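PDB 3MKB: hemoglobin subunit beta from Isurus oxyrinchus, which probably carries oxygen in shark blood as the beta chain of a four-chain haemoglobin, using an iron protoporphyrin IX group. Local coordinates for residues V12-S17 / H106-A111; A73-I78 / I128-S133. All blocks are in the same frame, centred on the assembly; numbering follows the deposited sequence.

Overall arrangement
Both contacts join distant parts of one all-helical globin chain, but they lie on opposite sides of its centre, with centres 25 Å apart. Contact 1 is peripheral and partly buried. It ties helix 5-17 to the end of helix 93-108 through one polar pair, Thr-14 and Lys-108. Contact 2 is buried and apolar. It packs Phe-75 and Ile-78, near the start of helix 76-85, against helix 114-132. Phe-75, Ile-78 and Ile-131 of this contact belong to the haem pocket. The contacts share no helix directly, yet Trp-120 of helix 114-132 touches both residues of contact 1. Charge and hydroxyl chemistry thus serve the outer contact, and methyl, methylene and ring packing the inner one.

Contact 1 of 2, residues V12-S17 / H106-A111; sequences VKTFFS and HLKKVA
Thr-14 and Lys-108 are the two residues that meet here, tip to tip. They link helix 5-17 to the last turn of helix 93-108, the A and G helices of the globin fold. The backbones are well apart, with Thr-14 CA 9.8 Å from Lys-108 CA, and the long lysine chain bridges the gap.

The polar interaction is a hydrogen bond from Lys-108 NZ to Thr-14 OG1, 2.7 Å long. Thr-14 OG1 stands beside its own backbone N (chi1 -61°) and also bonds to the carbonyl O of Glu-10, one turn back. The buried hydroxyl therefore accepts from the lysine and gives to the carbonyl. Lys-108 NZ also forms a salt bridge with Glu-10 OE1.

Apolar contact is slight. Thr-14 CG2 lies 4.0 Å from Lys-108 CE, and Trp-120 of helix 114-132 touches both side chains. The lysine is extended until a bend at its last torsion (chi4 -100°) sets the ammonium group.

A second side-chain bond lies within 106-111. Lys-109 leaves the helix with positive phi, and its NZ donates to His-106 O, 2.8 Å away, in the carbonyl plane and on a lone pair. Lys-109 also packs on Thr-111 of the neighbouring alpha subunit.

A valine at Thr-14 has no hydroxyl, which would probably leave Lys-108 NZ with the Glu-10 carboxylate as its remaining polar partner among those described, and Glu-10 O without this donor. The chemistry implies a small charged network in which one acidic residue, Glu-10, serves the lysine with its carboxylate and the threonine with its carbonyl.

Contact 2 of 2, residues A73-I78 / I128-S133; sequences AEFVNI and IDAISS. With HEM (protoporphyrin IX containing Fe), chain F.
Phe-75, Ile-78, Ala-130 and Ile-131 form a buried apolar contact beside the haem of this globin fold. It joins helix 114-132, the H helix, to Phe-75 and the first turn of helix 76-85, the F helix. No hydrogen bond crosses it. The backbones come close, with Phe-75 CA 5.9 Å from Ala-130 CA.

The Phe-75 ring is held from several directions. Ile-78 CD1 sits over the centre of one face, 4.1 Å above the plane. Ile-131 CB lies at the ring edge, 3.9 Å from Phe-75 CD1. The haem methyl CMB is also at the edge, 3.7 Å from Phe-75 CE1. Ala-130 CB packs obliquely against the base of the ring.

Ile-131 joins protein and haem. Its CG1 is anti to the backbone N (chi1 -158°) and the chain runs on extended, which brings CD1 to haem C3B at 3.6 Å. The same CD1 meets Ile-78 CG2, the two side chains crossing at about a right angle. It lies on the other side of the haem plane from the water bound to iron. Ile-78 O also bonds to His-82 ND1, consistent with His-82 being the proximal histidine.

Within 128-133, Ile-128 O accepts from both Ser-132 N and Ser-132 OG. The two donors come from opposite faces of the carbonyl plane, and Ser-132 OG is 2.7 Å from Ile-128 O.

Contact 1 of 2, residues V12-S17 / H106-A111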
loop_
_atom_site.group_PDB
_atom_site.type_symbol
_atom_site.label_atom_id
_atom_site.label_comp_id
_atom_site.label_asym_id
_atom_site.label_seq_id
_atom_site.Cartn_x
_atom_site.Cartn_y
_atom_site.Cartn_z
ATOM N N VAL B 12 13.293 6.687 23.976
ATOM C CA VAL B 12 13.721 7.856 24.744
ATOM C C VAL B 12 15.217 7.897 24.869
ATOM O O VAL B 12 15.829 8.969 24.714
ATOM C CB VAL B 12 13.093 7.880 26.183
ATOM C CG1 VAL B 12 13.498 9.173 26.903
ATOM C CG2 VAL B 12 11.628 7.867 26.077
ATOM N N LYS B 13 15.812 6.746 25.152
ATOM C CA LYS B 13 17.293 6.644 25.298
ATOM C C LYS B 13 18.001 6.955 23.986
ATOM O O LYS B 13 19.097 7.507 23.973
ATOM C CB LYS B 13 17.736 5.288 25.837
ATOM C CG LYS B 13 17.233 4.939 27.324
ATOM C CD LYS B 13 17.852 5.914 28.377
ATOM C CE LYS B 13 17.491 5.543 29.850
ATOM N NZ LYS B 13 17.549 4.023 30.131
ATOM N N THR B 14 17.413 6.489 22.892
ATOM C CA THR B 14 17.972 6.768 21.558
ATOM C C THR B 14 18.030 8.291 21.282
ATOM O O THR B 14 19.110 8.813 20.955
ATOM C CB THR B 14 17.237 6.000 20.479
ATOM O OG1 THR B 14 17.364 4.587 20.718
ATOM C CG2 THR B 14 17.859 6.309 19.053
ATOM N N PHE B 15 16.919 9.008 21.499
ATOM C CA PHE B 15 16.901 10.457 21.314
ATOM C C PHE B 15 17.792 11.215 22.314
ATOM O O PHE B 15 18.295 12.288 22.026
ATOM C CB PHE B 15 15.452 10.994 21.323
ATOM C CG PHE B 15 14.799 10.933 19.948
ATOM C CD1 PHE B 15 14.256 9.757 19.461
ATOM C CD2 PHE B 15 14.859 12.036 19.106
ATOM C CE1 PHE B 15 13.711 9.708 18.188
ATOM C CE2 PHE B 15 14.355 12.000 17.851
ATOM C CZ PHE B 15 13.776 10.810 17.384
ATOM N N PHE B 16 17.961 10.646 23.494
ATOM C CA PHE B 16 18.794 11.245 24.492
ATOM C C PHE B 16 20.281 11.263 24.094
ATOM O O PHE B 16 20.946 12.240 24.359
ATOM C CB PHE B 16 18.627 10.489 25.824
ATOM C CG PHE B 16 19.445 11.075 26.926
ATOM C CD1 PHE B 16 19.143 12.339 27.418
ATOM C CD2 PHE B 16 20.538 10.416 27.412
ATOM C CE1 PHE B 16 19.863 12.871 28.383
ATOM C CE2 PHE B 16 21.269 10.973 28.397
ATOM C CZ PHE B 16 20.913 12.203 28.880
ATOM N N SER B 17 20.816 10.170 23.501
ATOM C CA SER B 17 22.287 10.019 23.354
ATOM C C SER B 17 22.727 9.883 21.910
ATOM O O SER B 17 23.887 10.136 21.618
ATOM C CB SER B 17 22.818 8.738 24.043
ATOM O OG SER B 17 22.613 8.749 25.460
ATOM N N HIS B 106 21.631 0.925 10.769
ATOM C CA HIS B 106 23.038 1.187 10.494
ATOM C C HIS B 106 23.764 1.604 11.794
ATOM O O HIS B 106 24.931 1.304 11.984
ATOM C CB HIS B 106 23.164 2.252 9.347
ATOM C CG HIS B 106 23.841 1.711 8.102
ATOM N ND1 HIS B 106 24.527 2.501 7.204
ATOM C CD2 HIS B 106 24.059 0.436 7.711
ATOM C CE1 HIS B 106 25.050 1.740 6.266
ATOM N NE2 HIS B 106 24.774 0.476 6.552
ATOM N N LEU B 107 23.063 2.289 12.700
ATOM C CA LEU B 107 23.703 2.739 13.952
ATOM C C LEU B 107 23.725 1.597 14.940
ATOM O O LEU B 107 24.713 1.338 15.675
ATOM C CB LEU B 107 22.880 3.927 14.498
ATOM C CG LEU B 107 23.235 4.378 15.907
ATOM C CD1 LEU B 107 24.611 5.086 15.860
ATOM C CD2 LEU B 107 22.176 5.347 16.318
ATOM N N LYS B 108 22.614 0.878 14.982
ATOM C CA LYS B 108 22.392 -0.058 16.074
ATOM C C LYS B 108 22.823 -1.469 15.742
ATOM O O LYS B 108 22.886 -2.312 16.621
ATOM C CB LYS B 108 20.916 -0.052 16.460
ATOM C CG LYS B 108 20.526 1.261 17.098
ATOM C CD LYS B 108 19.068 1.204 17.529
ATOM C CE LYS B 108 18.579 2.509 18.163
ATOM N NZ LYS B 108 18.575 2.400 19.675
ATOM N N LYS B 109 23.012 -1.771 14.458
ATOM C CA LYS B 109 23.512 -3.102 14.090
ATOM C C LYS B 109 22.699 -4.217 14.754
ATOM O O LYS B 109 21.487 -4.127 14.820
ATOM C CB LYS B 109 25.015 -3.228 14.384
ATOM C CG LYS B 109 25.877 -2.101 13.844
ATOM C CD LYS B 109 25.679 -1.846 12.336
ATOM C CE LYS B 109 26.946 -1.131 11.794
ATOM N NZ LYS B 109 26.722 -0.299 10.568
ATOM N N VAL B 110 23.338 -5.244 15.300
ATOM C CA VAL B 110 22.563 -6.378 15.831
ATOM C C VAL B 110 21.648 -6.045 17.015
ATOM O O VAL B 110 20.835 -6.883 17.446
ATOM C CB VAL B 110 23.431 -7.560 16.246
ATOM C CG1 VAL B 110 24.154 -8.175 14.991
ATOM C CG2 VAL B 110 24.423 -7.162 17.407
ATOM N N ALA B 111 21.766 -4.824 17.543
ATOM C CA ALA B 111 20.865 -4.388 18.630
ATOM C C ALA B 111 19.520 -4.035 18.026
ATOM O O ALA B 111 18.472 -4.060 18.723
ATOM C CB ALA B 111 21.476 -3.175 19.342
#

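Contact 2 of 2, residues A73-I78 / I128-S133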
loop_
_atom_site.group_PDB
_atom_site.type_symbol
_atom_site.label_atom_id
_atom_site.label_comp_id
_atom_site.label_asym_id
_atom_site.label_seq_id
_atom_site.Cartn_x
_atom_site.Cartn_y
_atom_site.Cartn_z
ATOM N N ALA B 73 -2.236 15.536 19.187
ATOM C CA ALA B 73 -2.446 16.886 19.723
ATOM C C ALA B 73 -1.262 17.891 19.546
ATOM O O ALA B 73 -1.505 19.094 19.448
ATOM C CB ALA B 73 -2.875 16.785 21.198
ATOM N N GLU B 74 -0.010 17.424 19.485
ATOM C CA GLU B 74 1.123 18.354 19.352
ATOM C C GLU B 74 1.450 18.618 17.888
ATOM O O GLU B 74 2.241 19.519 17.551
ATOM C CB GLU B 74 2.383 17.874 20.104
ATOM C CG GLU B 74 2.138 17.125 21.450
ATOM C CD GLU B 74 1.932 18.014 22.689
ATOM O OE1 GLU B 74 2.462 19.161 22.761
ATOM O OE2 GLU B 74 1.261 17.537 23.625
ATOM N N PHE B 75 0.835 17.845 17.005
ATOM C CA PHE B 75 1.209 17.944 15.616
ATOM C C PHE B 75 0.189 18.719 14.756
ATOM O O PHE B 75 0.356 18.834 13.535
ATOM C CB PHE B 75 1.513 16.519 15.068
ATOM C CG PHE B 75 2.968 16.128 15.137
ATOM C CD1 PHE B 75 3.680 15.856 13.963
ATOM C CD2 PHE B 75 3.642 16.028 16.365
ATOM C CE1 PHE B 75 5.036 15.503 13.980
ATOM C CE2 PHE B 75 5.002 15.673 16.396
ATOM C CZ PHE B 75 5.701 15.400 15.197
ATOM N N VAL B 76 -0.855 19.269 15.394
ATOM C CA VAL B 76 -1.925 19.980 14.653
ATOM C C VAL B 76 -1.388 21.028 13.687
ATOM O O VAL B 76 -1.672 20.975 12.470
ATOM C CB VAL B 76 -3.071 20.548 15.572
ATOM C CG1 VAL B 76 -4.323 20.850 14.741
ATOM C CG2 VAL B 76 -3.444 19.565 16.611
ATOM N N ASN B 77 -0.587 21.949 14.202
ATOM C CA ASN B 77 -0.054 23.020 13.386
ATOM C C ASN B 77 0.978 22.503 12.385
ATOM O O ASN B 77 1.066 23.018 11.257
ATOM C CB ASN B 77 0.539 24.122 14.275
ATOM C CG ASN B 77 -0.344 24.440 15.475
ATOM O OD1 ASN B 77 0.067 24.263 16.652
ATOM N ND2 ASN B 77 -1.598 24.866 15.197
ATOM N N ILE B 78 1.757 21.488 12.793
ATOM C CA ILE B 78 2.748 20.887 11.883
ATOM C C ILE B 78 2.000 20.274 10.707
ATOM O O ILE B 78 2.347 20.458 9.551
ATOM C CB ILE B 78 3.658 19.833 12.601
ATOM C CG1 ILE B 78 4.682 20.524 13.509
ATOM C CG2 ILE B 78 4.445 18.965 11.563
ATOM C CD1 ILE B 78 4.997 19.775 14.796
ATOM N N ILE B 128 3.373 9.233 11.750
ATOM C CA ILE B 128 2.729 9.413 10.425
ATOM C C ILE B 128 1.246 9.776 10.629
ATOM O O ILE B 128 0.720 10.705 9.994
ATOM C CB ILE B 128 2.851 8.166 9.502
ATOM C CG1 ILE B 128 4.324 7.924 9.101
ATOM C CG2 ILE B 128 1.955 8.335 8.219
ATOM C CD1 ILE B 128 4.618 6.455 8.599
ATOM N N ASP B 129 0.572 9.070 11.544
ATOM C CA ASP B 129 -0.852 9.366 11.728
ATOM C C ASP B 129 -1.035 10.814 12.199
ATOM O O ASP B 129 -1.922 11.519 11.730
ATOM C CB ASP B 129 -1.487 8.394 12.717
ATOM C CG ASP B 129 -1.511 6.987 12.217
ATOM O OD1 ASP B 129 -1.852 6.119 13.021
ATOM O OD2 ASP B 129 -1.197 6.737 11.038
ATOM N N ALA B 130 -0.160 11.263 13.090
ATOM C CA ALA B 130 -0.238 12.608 13.684
ATOM C C ALA B 130 -0.057 13.734 12.652
ATOM O O ALA B 130 -0.835 14.705 12.623
ATOM C CB ALA B 130 0.777 12.745 14.770
ATOM N N ILE B 131 0.978 13.606 11.818
ATOM C CA ILE B 131 1.264 14.578 10.788
ATOM C C ILE B 131 0.302 14.471 9.560
ATOM O O ILE B 131 0.150 15.444 8.788
ATOM C CB ILE B 131 2.761 14.552 10.379
ATOM C CG1 ILE B 131 3.167 15.880 9.722
ATOM C CG2 ILE B 131 3.114 13.209 9.603
ATOM C CD1 ILE B 131 4.662 15.994 9.383
ATOM N N SER B 132 -0.399 13.346 9.441
ATOM C CA SER B 132 -1.439 13.173 8.407
ATOM C C SER B 132 -2.837 13.631 8.792
ATOM O O SER B 132 -3.711 13.708 7.928
ATOM C CB SER B 132 -1.523 11.716 7.936
ATOM O OG SER B 132 -0.262 11.259 7.507
ATOM N N SER B 133 -3.044 13.974 10.057
ATOM C CA SER B 133 -4.405 14.108 10.580
ATOM C C SER B 133 -5.192 15.308 10.015
ATOM O O SER B 133 -6.414 15.257 9.877
ATOM C CB SER B 133 -4.404 14.131 12.116
ATOM O OG SER B 133 -5.750 14.029 12.610
HETATM C CHA HEM F . 8.712 21.557 7.261
HETATM C CHB HEM F . 8.383 17.986 10.487
HETATM C CHC HEM F . 7.995 14.927 6.828
HETATM C CHD HEM F . 8.604 18.482 3.536
HETATM C C1A HEM F . 8.565 20.841 8.408
HETATM C C2A HEM F . 8.429 21.432 9.697
HETATM C C3A HEM F . 8.360 20.453 10.579
HETATM C C4A HEM F . 8.438 19.222 9.878
HETATM C CMA HEM F . 8.208 20.627 12.106
HETATM C CAA HEM F . 8.410 22.945 10.016
HETATM C CBA HEM F . 7.013 23.519 9.814
HETATM C CGA HEM F . 7.026 24.966 10.278
HETATM O O1A HEM F . 6.958 25.220 11.508
HETATM O O2A HEM F . 7.109 25.864 9.422
HETATM C C1B HEM F . 8.259 16.819 9.817
HETATM C C2B HEM F . 8.130 15.485 10.398
HETATM C C3B HEM F . 8.032 14.646 9.350
HETATM C C4B HEM F . 8.089 15.417 8.101
HETATM C CMB HEM F . 8.118 15.072 11.906
HETATM C CAB HEM F . 7.866 13.121 9.427
HETATM C CBB HEM F . 6.836 12.619 8.732
HETATM C C1C HEM F . 8.159 15.619 5.626
HETATM C C2C HEM F . 8.265 15.042 4.303
HETATM C C3C HEM F . 8.458 16.014 3.425
HETATM C C4C HEM F . 8.451 17.257 4.129
HETATM C CMC HEM F . 8.223 13.562 3.919
HETATM C CAC HEM F . 8.607 15.868 1.892
HETATM C CBC HEM F . 9.356 14.885 1.338
HETATM C C1D HEM F . 8.761 19.642 4.225
HETATM C C2D HEM F . 9.082 20.945 3.675
HETATM C C3D HEM F . 9.114 21.878 4.871
HETATM C C4D HEM F . 8.814 21.060 6.011
HETATM C CMD HEM F . 9.349 21.315 2.203
HETATM C CAD HEM F . 9.412 23.397 4.929
HETATM C CBD HEM F . 10.901 23.655 4.931
HETATM C CGD HEM F . 11.045 25.171 4.723
HETATM O O1D HEM F . 11.523 25.851 5.669
HETATM O O2D HEM F . 10.690 25.749 3.636
HETATM N NA HEM F . 8.574 19.463 8.530
HETATM N NB HEM F . 8.215 16.736 8.451
HETATM N NC HEM F . 8.276 16.994 5.486
HETATM N ND HEM F . 8.596 19.765 5.589
HETATM FE FE HEM F . 8.295 18.218 6.957
HETATM O O HOH W 1 10.379 17.515 6.832
#